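Local coordinates for protein carboxylesterase (Ferroplasma acidiphilum, PDB 3WJ2) that probably hydrolyses carboxylic ester bonds as an alpha/beta-hydrolase-fold carboxylesterase of an acid-loving archaeon, at residues B[160-171]-B[228-239]; B[176-184]-B[297-308]. All blocks are in the same frame, centred on the assembly; numbering follows the deposited sequence.

Contact 1: residues B[160-171]-B[228-239]; sequences NLAAALCLKCRD and YFSPLVADDFSN
The loop 228-239 runs along one side of helix 160-171, coming closest where the CA atoms of Ala164 and Tyr228 lie 4.9 Å apart, making a short 3-10 turn at 231-233 and returning to the helix beside Arg170. At one end the amide of Asn160 points ND2 at Phe229 O, 3.0 Å away and nearly straight at 171°, while its OD1 shares a water with Tyr228 O. The Tyr228 ring lies across Lys168, whose CB sits over one face, 3.9 Å from the ring centroid; the hydroxyl beyond donates to the anti lone pair of Asp171 OD2 at 2.6 Å. Leu167 fills the middle, its CD1 against Pro231 CB and its CD2 against Ala234 CB. This helix follows the strand that leads into a GxSxG sequence, consistent with the nucleophile elbow of alpha/beta hydrolases, and the loop packs on that helix. Arg170 carries the far end: bent at chi2 and chi3 (-75° and -51°), its chain turns the guanidinium edge to the loop. NH1 meets Ser238 O on a lone pair at 2.7 Å, and NH1 and NH2 together grip Asp236 O. NE and NH2 both hold Asp171 OD1, leaving the flat group clamped in its own plane. A methionine in place of Arg170 would probably leave the carbonyls of Asp236 and Ser238 without their donors and Asp171 without its charged mate. Ser238 N and OG both bind Asp236 OD1, the former closing an Asx turn.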
loop_
_atom_site.group_PDB
_atom_site.type_symbol
_atom_site.label_atom_id
_atom_site.label_comp_id
_atom_site.label_asym_id
_atom_site.label_seq_id
_atom_site.Cartn_x
_atom_site.Cartn_y
_atom_site.Cartn_z
ATOM N N ASN B 160 -2.786 24.025 3.991
ATOM C CA ASN B 160 -3.502 23.834 5.304
ATOM C C ASN B 160 -4.342 25.068 5.573
ATOM O O ASN B 160 -5.514 25.007 5.919
ATOM C CB ASN B 160 -2.513 23.604 6.389
ATOM C CG ASN B 160 -3.114 23.773 7.749
ATOM O OD1 ASN B 160 -3.247 24.849 8.258
ATOM N ND2 ASN B 160 -3.342 22.666 8.398
ATOM N N LEU B 161 -3.743 26.273 5.377
ATOM C CA LEU B 161 -4.480 27.529 5.668
ATOM C C LEU B 161 -5.753 27.667 4.773
ATOM O O LEU B 161 -6.801 28.101 5.232
ATOM C CB LEU B 161 -3.578 28.785 5.407
ATOM C CG LEU B 161 -2.427 28.745 6.337
ATOM C CD1 LEU B 161 -1.471 29.999 5.989
ATOM C CD2 LEU B 161 -2.738 28.799 7.849
ATOM N N ALA B 162 -5.611 27.268 3.472
ATOM C CA ALA B 162 -6.668 27.342 2.524
ATOM C C ALA B 162 -7.829 26.376 2.984
ATOM O O ALA B 162 -8.958 26.823 3.015
ATOM C CB ALA B 162 -6.215 26.988 1.176
ATOM N N ALA B 163 -7.454 25.166 3.387
ATOM C CA ALA B 163 -8.495 24.170 3.753
ATOM C C ALA B 163 -9.101 24.704 5.043
ATOM O O ALA B 163 -10.339 24.629 5.186
ATOM C CB ALA B 163 -7.867 22.835 4.005
ATOM N N ALA B 164 -8.328 25.170 6.005
ATOM C CA ALA B 164 -8.862 25.575 7.323
ATOM C C ALA B 164 -9.753 26.791 7.239
ATOM O O ALA B 164 -10.770 26.852 7.933
ATOM C CB ALA B 164 -7.706 25.832 8.227
ATOM N N LEU B 165 -9.402 27.751 6.382
ATOM C CA LEU B 165 -10.208 28.977 6.346
ATOM C C LEU B 165 -11.583 28.583 5.785
ATOM O O LEU B 165 -12.588 29.174 6.231
ATOM C CB LEU B 165 -9.534 30.148 5.583
ATOM C CG LEU B 165 -9.523 30.037 4.061
ATOM C CD1 LEU B 165 -10.747 30.711 3.495
ATOM C CD2 LEU B 165 -8.303 30.855 3.563
ATOM N N CYS B 166 -11.660 27.600 4.860
ATOM C CA CYS B 166 -12.958 27.172 4.291
ATOM C C CYS B 166 -13.804 26.595 5.397
ATOM O O CYS B 166 -15.002 26.918 5.458
ATOM C CB CYS B 166 -12.799 26.153 3.201
ATOM S SG CYS B 166 -12.054 26.970 1.706
ATOM N N LEU B 167 -13.201 25.820 6.273
ATOM C CA LEU B 167 -13.970 25.219 7.391
ATOM C C LEU B 167 -14.539 26.339 8.265
ATOM O O LEU B 167 -15.698 26.279 8.722
ATOM C CB LEU B 167 -13.040 24.402 8.296
ATOM C CG LEU B 167 -12.810 23.011 7.792
ATOM C CD1 LEU B 167 -11.755 22.348 8.631
ATOM C CD2 LEU B 167 -14.191 22.091 7.944
ATOM N N LYS B 168 -13.760 27.384 8.540
ATOM C CA LYS B 168 -14.304 28.467 9.412
ATOM C C LYS B 168 -15.401 29.274 8.690
ATOM O O LYS B 168 -16.422 29.720 9.336
ATOM C CB LYS B 168 -13.142 29.389 9.876
ATOM C CG LYS B 168 -13.698 30.503 10.820
ATOM C CD LYS B 168 -12.633 31.328 11.513
ATOM C CE LYS B 168 -13.358 32.631 12.112
ATOM N NZ LYS B 168 -12.223 33.239 13.003
ATOM N N CYS B 169 -15.276 29.527 7.390
ATOM C CA CYS B 169 -16.359 30.165 6.588
ATOM C C CYS B 169 -17.598 29.314 6.718
ATOM O O CYS B 169 -18.689 29.903 6.991
ATOM C CB CYS B 169 -16.000 30.278 5.076
ATOM S SG CYS B 169 -14.643 31.449 4.761
ATOM N N ARG B 170 -17.424 28.006 6.693
ATOM C CA ARG B 170 -18.626 27.116 6.710
ATOM C C ARG B 170 -19.240 27.238 8.085
ATOM O O ARG B 170 -20.536 27.453 8.211
ATOM C CB ARG B 170 -18.151 25.694 6.326
ATOM C CG ARG B 170 -19.295 24.641 6.032
ATOM C CD ARG B 170 -19.931 24.187 7.329
ATOM N NE ARG B 170 -18.996 23.724 8.381
ATOM C CZ ARG B 170 -18.315 22.572 8.364
ATOM N NH1 ARG B 170 -18.476 21.724 7.335
ATOM N NH2 ARG B 170 -17.508 22.262 9.369
ATOM N N ASP B 171 -18.395 27.150 9.100
ATOM C CA ASP B 171 -18.905 27.181 10.504
ATOM C C ASP B 171 -19.615 28.477 10.802
ATOM O O ASP B 171 -20.693 28.449 11.490
ATOM C CB ASP B 171 -17.755 26.981 11.456
ATOM C CG ASP B 171 -17.167 25.594 11.378
ATOM O OD1 ASP B 171 -17.850 24.657 10.896
ATOM O OD2 ASP B 171 -16.053 25.377 11.908
ATOM N N TYR B 228 -9.116 24.224 13.057
ATOM C CA TYR B 228 -8.481 25.288 12.200
ATOM C C TYR B 228 -6.986 25.168 12.194
ATOM O O TYR B 228 -6.309 25.838 11.379
ATOM C CB TYR B 228 -8.889 26.683 12.723
ATOM C CG TYR B 228 -10.451 26.894 12.675
ATOM C CD1 TYR B 228 -11.283 26.073 11.860
ATOM C CD2 TYR B 228 -11.077 27.859 13.505
ATOM C CE1 TYR B 228 -12.676 26.233 11.841
ATOM C CE2 TYR B 228 -12.446 28.039 13.430
ATOM C CZ TYR B 228 -13.233 27.252 12.637
ATOM O OH TYR B 228 -14.600 27.441 12.702
ATOM N N PHE B 229 -6.413 24.327 13.069
ATOM C CA PHE B 229 -4.997 23.968 13.006
ATOM C C PHE B 229 -4.881 22.691 12.169
ATOM O O PHE B 229 -4.015 22.565 11.315
ATOM C CB PHE B 229 -4.379 23.658 14.427
ATOM C CG PHE B 229 -2.883 23.359 14.409
ATOM C CD1 PHE B 229 -1.999 24.282 14.894
ATOM C CD2 PHE B 229 -2.335 22.203 13.745
ATOM C CE1 PHE B 229 -0.576 24.034 14.921
ATOM C CE2 PHE B 229 -0.930 21.962 13.759
ATOM C CZ PHE B 229 -0.040 22.924 14.339
ATOM N N SER B 230 -5.773 21.707 12.418
ATOM C CA SER B 230 -5.730 20.417 11.710
ATOM C C SER B 230 -7.134 20.129 11.197
ATOM O O SER B 230 -8.015 19.607 11.951
ATOM C CB SER B 230 -5.298 19.171 12.590
ATOM O OG SER B 230 -3.902 19.273 13.056
ATOM N N PRO B 231 -7.481 20.408 9.962
ATOM C CA PRO B 231 -8.819 20.232 9.408
ATOM C C PRO B 231 -9.340 18.801 9.542
ATOM O O PRO B 231 -10.556 18.598 9.543
ATOM C CB PRO B 231 -8.633 20.603 7.896
ATOM C CG PRO B 231 -7.597 21.730 8.015
ATOM C CD PRO B 231 -6.598 21.227 9.097
ATOM N N LEU B 232 -8.436 17.815 9.632
ATOM C CA LEU B 232 -8.927 16.450 9.719
ATOM C C LEU B 232 -9.600 16.227 11.057
ATOM O O LEU B 232 -10.248 15.193 11.185
ATOM C CB LEU B 232 -7.763 15.428 9.491
ATOM C CG LEU B 232 -7.709 15.141 8.018
ATOM C CD1 LEU B 232 -6.323 14.434 7.701
ATOM C CD2 LEU B 232 -8.882 14.205 7.507
ATOM N N VAL B 233 -9.470 17.128 12.020
ATOM C CA VAL B 233 -10.197 16.916 13.311
ATOM C C VAL B 233 -11.625 17.445 13.259
ATOM O O VAL B 233 -12.349 17.275 14.289
ATOM C CB VAL B 233 -9.330 17.362 14.543
ATOM C CG1 VAL B 233 -7.956 16.671 14.540
ATOM C CG2 VAL B 233 -9.205 18.767 14.609
ATOM N N ALA B 234 -12.065 18.123 12.177
ATOM C CA ALA B 234 -13.463 18.618 12.007
ATOM C C ALA B 234 -14.397 17.421 12.117
ATOM O O ALA B 234 -14.051 16.305 11.790
ATOM C CB ALA B 234 -13.680 19.280 10.673
ATOM N N ASP B 235 -15.573 17.675 12.625
ATOM C CA ASP B 235 -16.482 16.534 12.703
ATOM C C ASP B 235 -17.495 16.515 11.543
ATOM O O ASP B 235 -18.265 15.561 11.414
ATOM C CB ASP B 235 -17.100 16.429 14.119
ATOM C CG ASP B 235 -17.774 17.694 14.542
ATOM O OD1 ASP B 235 -18.277 18.425 13.642
ATOM O OD2 ASP B 235 -17.798 17.961 15.794
ATOM N N ASP B 236 -17.437 17.507 10.641
ATOM C CA ASP B 236 -18.408 17.666 9.596
ATOM C C ASP B 236 -17.700 18.334 8.400
ATOM O O ASP B 236 -17.084 19.406 8.585
ATOM C CB ASP B 236 -19.523 18.601 10.090
ATOM C CG ASP B 236 -20.564 18.928 9.014
ATOM O OD1 ASP B 236 -20.612 18.233 8.012
ATOM O OD2 ASP B 236 -21.433 19.825 9.227
ATOM N N PHE B 237 -17.767 17.692 7.227
ATOM C CA PHE B 237 -17.243 18.294 5.993
ATOM C C PHE B 237 -18.278 18.803 5.021
ATOM O O PHE B 237 -17.932 19.180 3.900
ATOM C CB PHE B 237 -16.261 17.300 5.399
ATOM C CG PHE B 237 -15.133 17.010 6.333
ATOM C CD1 PHE B 237 -14.060 17.955 6.470
ATOM C CD2 PHE B 237 -15.082 15.860 7.041
ATOM C CE1 PHE B 237 -13.020 17.688 7.368
ATOM C CE2 PHE B 237 -14.112 15.559 7.911
ATOM C CZ PHE B 237 -12.992 16.482 8.088
ATOM N N SER B 238 -19.572 18.886 5.432
ATOM C CA SER B 238 -20.607 19.416 4.584
ATOM C C SER B 238 -20.425 20.835 4.195
ATOM O O SER B 238 -19.936 21.659 5.015
ATOM C CB SER B 238 -21.964 19.389 5.385
ATOM O OG SER B 238 -22.146 18.107 5.889
ATOM N N ASN B 239 -20.884 21.172 2.994
ATOM C CA ASN B 239 -21.078 22.506 2.599
ATOM C C ASN B 239 -19.762 23.283 2.516
ATOM O O ASN B 239 -19.756 24.513 2.510
ATOM C CB ASN B 239 -22.046 23.213 3.545
ATOM C CG ASN B 239 -23.426 22.516 3.510
ATOM O OD1 ASN B 239 -23.916 22.233 2.410
ATOM N ND2 ASN B 239 -23.993 22.180 4.670
HETATM O O HOH W 1 -3.586 26.490 10.492
#

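Contact 2: residues B[176-184]-B[297-308]; sequences MPAVQVLFY and VKMVARIIPDYL
Val179 CG2 sits over one face of the Tyr307 ring, 4.0 Å from its centroid and 23° off the normal, a CH-pi contact displaced toward the rim at CD1. The valine stands roughly perpendicular to the tyrosine side chain. Val179 reaches the ring because its chi1 of 62° sends CG2 anti to the backbone N, while CG1 is left to lie against Tyr307 CB and Leu308 CD2. That same leucine methyl also meets Ala178 CB, 3.8 Å away, so the last residue of the chain is tucked against the loop that leads into strand 180-183. One water donates to both Ala178 O and Tyr307 O, joining two backbone carbonyls that could not bond to each other directly.

Further along, Val181 divides its branches between two partners. Its CG1 meets Val300 CG1 at 3.7 Å as the two valines lie alongside each other, pointing opposite ways, whereas CG2 touches Ile304 CG1, with the isoleucine running crosswise. The Phe183 side chain and Val300 approach from facing sides, Phe183 CZ stopping 3.8 Å from Val300 CG1, the methyl that Val181 also touches; Val297 CG2 lies near CE1 of the same ring.

Strand 180-183 and helix 297-303 run antiparallel, 174° between their directions and 10.8 Å between their axes, as expected for a helix laid along a central sheet. Beyond the contact, Lys298, Arg302 and Asp306 form salt bridges with a third subunit. Val181 and Val179 make backbone bonds to Val152 of strand 150-155, and strand 243-248 adds Val246 against Val300 and Ile244 against Tyr307, while helix 96-106 flanks Val297 through Phe101 and Leu102.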
loop_
_atom_site.group_PDB
_atom_site.type_symbol
_atom_site.label_atom_id
_atom_site.label_comp_id
_atom_site.label_asym_id
_atom_site.label_seq_id
_atom_site.Cartn_x
_atom_site.Cartn_y
_atom_site.Cartn_z
ATOM N N MET B 176 -18.215 32.078 1.224
ATOM C CA MET B 176 -17.271 30.980 1.190
ATOM C C MET B 176 -16.468 31.194 -0.145
ATOM O O MET B 176 -16.979 31.681 -1.162
ATOM C CB MET B 176 -18.110 29.612 1.249
ATOM C CG MET B 176 -18.626 29.052 2.844
ATOM S SD MET B 176 -18.281 27.351 2.313
ATOM C CE MET B 176 -16.530 27.705 2.485
ATOM N N PRO B 177 -15.164 30.808 -0.156
ATOM C CA PRO B 177 -14.460 30.790 -1.455
ATOM C C PRO B 177 -15.099 29.896 -2.514
ATOM O O PRO B 177 -15.811 28.925 -2.152
ATOM C CB PRO B 177 -13.091 30.208 -1.078
ATOM C CG PRO B 177 -12.938 30.488 0.403
ATOM C CD PRO B 177 -14.330 30.260 0.940
ATOM N N ALA B 178 -14.846 30.201 -3.810
ATOM C CA ALA B 178 -15.460 29.490 -4.899
ATOM C C ALA B 178 -14.875 28.071 -5.080
ATOM O O ALA B 178 -15.544 27.217 -5.600
ATOM C CB ALA B 178 -15.284 30.295 -6.188
ATOM N N VAL B 179 -13.601 27.918 -4.672
ATOM C CA VAL B 179 -12.887 26.651 -4.851
ATOM C C VAL B 179 -11.736 26.678 -3.847
ATOM O O VAL B 179 -11.348 27.788 -3.459
ATOM C CB VAL B 179 -12.443 26.471 -6.284
ATOM C CG1 VAL B 179 -11.423 27.607 -6.762
ATOM C CG2 VAL B 179 -11.771 25.027 -6.390
ATOM N N GLN B 180 -11.313 25.487 -3.426
ATOM C CA GLN B 180 -10.110 25.332 -2.617
ATOM C C GLN B 180 -9.185 24.467 -3.384
ATOM O O GLN B 180 -9.507 23.337 -3.675
ATOM C CB GLN B 180 -10.447 24.828 -1.174
ATOM C CG GLN B 180 -11.257 23.496 -1.173
ATOM C CD GLN B 180 -11.562 23.029 0.218
ATOM O OE1 GLN B 180 -10.714 23.074 1.070
ATOM N NE2 GLN B 180 -12.837 22.540 0.442
ATOM N N VAL B 181 -8.006 25.005 -3.709
ATOM C CA VAL B 181 -7.058 24.243 -4.595
ATOM C C VAL B 181 -5.876 23.900 -3.645
ATOM O O VAL B 181 -5.144 24.797 -3.109
ATOM C CB VAL B 181 -6.549 25.137 -5.664
ATOM C CG1 VAL B 181 -5.578 24.253 -6.504
ATOM C CG2 VAL B 181 -7.689 25.598 -6.551
ATOM N N LEU B 182 -5.764 22.596 -3.335
ATOM C CA LEU B 182 -4.885 22.216 -2.221
ATOM C C LEU B 182 -3.759 21.365 -2.756
ATOM O O LEU B 182 -3.901 20.186 -3.017
ATOM C CB LEU B 182 -5.696 21.314 -1.163
ATOM C CG LEU B 182 -6.978 22.045 -0.700
ATOM C CD1 LEU B 182 -7.831 21.025 0.185
ATOM C CD2 LEU B 182 -6.751 23.364 0.063
ATOM N N PHE B 183 -2.541 21.971 -2.821
ATOM C CA PHE B 183 -1.406 21.127 -3.171
ATOM C C PHE B 183 -0.770 20.627 -1.907
ATOM O O PHE B 183 -0.163 21.363 -1.083
ATOM C CB PHE B 183 -0.304 22.055 -3.912
ATOM C CG PHE B 183 -0.648 22.385 -5.326
ATOM C CD1 PHE B 183 -0.259 21.539 -6.364
ATOM C CD2 PHE B 183 -1.272 23.629 -5.626
ATOM C CE1 PHE B 183 -0.649 21.840 -7.695
ATOM C CE2 PHE B 183 -1.617 23.958 -6.987
ATOM C CZ PHE B 183 -1.255 23.068 -8.003
ATOM N N TYR B 184 -0.922 19.292 -1.725
ATOM C CA TYR B 184 -0.301 18.574 -0.598
ATOM C C TYR B 184 -0.272 19.351 0.748
ATOM O O TYR B 184 0.799 19.588 1.382
ATOM C CB TYR B 184 1.102 18.001 -1.001
ATOM C CG TYR B 184 1.996 18.976 -1.741
ATOM C CD1 TYR B 184 2.812 19.806 -1.005
ATOM C CD2 TYR B 184 1.924 19.013 -3.138
ATOM C CE1 TYR B 184 3.693 20.688 -1.751
ATOM C CE2 TYR B 184 2.764 19.831 -3.890
ATOM C CZ TYR B 184 3.589 20.638 -3.156
ATOM O OH TYR B 184 4.431 21.555 -3.881
ATOM N N VAL B 297 1.135 20.657 -12.254
ATOM C CA VAL B 297 0.724 22.021 -11.955
ATOM C C VAL B 297 -0.066 22.619 -13.135
ATOM O O VAL B 297 -1.068 23.292 -12.937
ATOM C CB VAL B 297 1.969 22.904 -11.633
ATOM C CG1 VAL B 297 1.491 24.412 -11.470
ATOM C CG2 VAL B 297 2.687 22.416 -10.418
ATOM N N LYS B 298 0.394 22.448 -14.402
ATOM C CA LYS B 298 -0.373 22.922 -15.564
ATOM C C LYS B 298 -1.810 22.353 -15.637
ATOM O O LYS B 298 -2.787 23.049 -15.936
ATOM C CB LYS B 298 0.352 22.497 -16.869
ATOM C CG LYS B 298 1.489 23.338 -17.173
ATOM C CD LYS B 298 2.315 22.761 -18.424
ATOM C CE LYS B 298 1.565 22.696 -19.624
ATOM N NZ LYS B 298 2.679 22.526 -20.643
ATOM N N MET B 299 -1.940 21.033 -15.297
ATOM C CA MET B 299 -3.231 20.310 -15.303
ATOM C C MET B 299 -4.173 21.094 -14.336
ATOM O O MET B 299 -5.311 21.394 -14.695
ATOM C CB MET B 299 -3.053 18.847 -14.811
ATOM C CG MET B 299 -2.691 18.002 -15.920
ATOM S SD MET B 299 -2.387 16.360 -14.971
ATOM C CE MET B 299 -2.651 15.792 -16.524
ATOM N N VAL B 300 -3.731 21.323 -13.150
ATOM C CA VAL B 300 -4.555 21.984 -12.129
ATOM C C VAL B 300 -4.859 23.408 -12.551
ATOM O O VAL B 300 -6.016 23.847 -12.539
ATOM C CB VAL B 300 -3.855 21.918 -10.777
ATOM C CG1 VAL B 300 -4.630 22.762 -9.785
ATOM C CG2 VAL B 300 -3.819 20.420 -10.294
ATOM N N ALA B 301 -3.792 24.139 -12.939
ATOM C CA ALA B 301 -3.993 25.541 -13.222
ATOM C C ALA B 301 -4.970 25.735 -14.355
ATOM O O ALA B 301 -5.691 26.722 -14.309
ATOM C CB ALA B 301 -2.566 26.162 -13.589
ATOM N N ARG B 302 -4.962 24.843 -15.371
ATOM C CA ARG B 302 -5.839 24.957 -16.474
ATOM C C ARG B 302 -7.284 24.609 -16.254
ATOM O O ARG B 302 -8.113 24.996 -17.095
ATOM C CB ARG B 302 -5.228 24.269 -17.735
ATOM C CG ARG B 302 -3.948 24.911 -18.153
ATOM C CD ARG B 302 -3.342 24.116 -19.371
ATOM N NE ARG B 302 -2.058 24.774 -19.710
ATOM C CZ ARG B 302 -1.362 24.443 -20.792
ATOM N NH1 ARG B 302 -1.797 23.451 -21.567
ATOM N NH2 ARG B 302 -0.246 25.088 -21.106
ATOM N N ILE B 303 -7.613 23.977 -15.113
ATOM C CA ILE B 303 -9.036 23.719 -14.800
ATOM C C ILE B 303 -9.515 24.747 -13.767
ATOM O O ILE B 303 -10.697 24.863 -13.634
ATOM C CB ILE B 303 -9.374 22.278 -14.383
ATOM C CG1 ILE B 303 -8.648 21.768 -13.084
ATOM C CG2 ILE B 303 -8.988 21.355 -15.605
ATOM C CD1 ILE B 303 -9.406 20.537 -12.495
ATOM N N ILE B 304 -8.607 25.449 -13.081
ATOM C CA ILE B 304 -9.052 26.489 -12.121
ATOM C C ILE B 304 -10.111 27.503 -12.689
ATOM O O ILE B 304 -11.125 27.746 -11.997
ATOM C CB ILE B 304 -7.882 27.212 -11.524
ATOM C CG1 ILE B 304 -7.158 26.342 -10.476
ATOM C CG2 ILE B 304 -8.325 28.579 -10.891
ATOM C CD1 ILE B 304 -5.831 26.946 -9.989
ATOM N N PRO B 305 -9.915 28.005 -13.915
ATOM C CA PRO B 305 -10.852 28.997 -14.401
ATOM C C PRO B 305 -12.275 28.485 -14.474
ATOM O O PRO B 305 -13.203 29.329 -14.298
ATOM C CB PRO B 305 -10.252 29.440 -15.780
ATOM C CG PRO B 305 -9.272 28.466 -16.115
ATOM C CD PRO B 305 -8.788 27.787 -14.854
ATOM N N ASP B 306 -12.508 27.177 -14.619
ATOM C CA ASP B 306 -13.886 26.605 -14.638
ATOM C C ASP B 306 -14.693 26.790 -13.354
ATOM O O ASP B 306 -15.936 26.719 -13.328
ATOM C CB ASP B 306 -13.852 25.121 -15.046
ATOM C CG ASP B 306 -13.438 24.952 -16.527
ATOM O OD1 ASP B 306 -12.582 25.711 -17.020
ATOM O OD2 ASP B 306 -14.101 24.138 -17.138
ATOM N N TYR B 307 -13.961 26.959 -12.245
ATOM C CA TYR B 307 -14.592 27.176 -10.962
ATOM C C TYR B 307 -14.938 28.652 -10.671
ATOM O O TYR B 307 -15.586 28.910 -9.611
ATOM C CB TYR B 307 -13.664 26.674 -9.875
ATOM C CG TYR B 307 -13.453 25.198 -9.878
ATOM C CD1 TYR B 307 -14.245 24.340 -9.068
ATOM C CD2 TYR B 307 -12.479 24.629 -10.697
ATOM C CE1 TYR B 307 -13.999 22.919 -9.045
ATOM C CE2 TYR B 307 -12.287 23.240 -10.725
ATOM C CZ TYR B 307 -13.044 22.385 -9.911
ATOM O OH TYR B 307 -12.736 21.067 -9.959
ATOM N N LEU B 308 -14.525 29.574 -11.524
ATOM C CA LEU B 308 -14.557 31.001 -11.172
ATOM C C LEU B 308 -15.548 31.834 -12.051
ATOM O O LEU B 308 -16.376 31.181 -12.696
ATOM C CB LEU B 308 -13.181 31.571 -11.287
ATOM C CG LEU B 308 -12.135 30.923 -10.297
ATOM C CD1 LEU B 308 -10.776 31.564 -10.462
ATOM C CD2 LEU B 308 -12.627 31.001 -8.840
HETATM O O HOH W 2 -16.861 27.026 -7.977
#

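Followed from the N terminus, the chain enters helix 157-172, passes through a short connection into strand 180-183, the next regular element, and only later comes back to each. Contact 1 closes the first return, when the loop before strand 243-248 reaches helix 160-171 after 56 intervening residues; contact 2 closes the second, when the C-terminal segment 297-308 meets 176-184 after 112. The segments alternate along the chain, so the two closures cross rather than nest. Their centres lie about 17 Å apart, and they touch where Met176 packs against Cys166, Cys169 and Asn239. Contact 1 ties helix to loop, contact 2 strand to C-terminal helix, and the packing of Ala163 on Gln180 links the two.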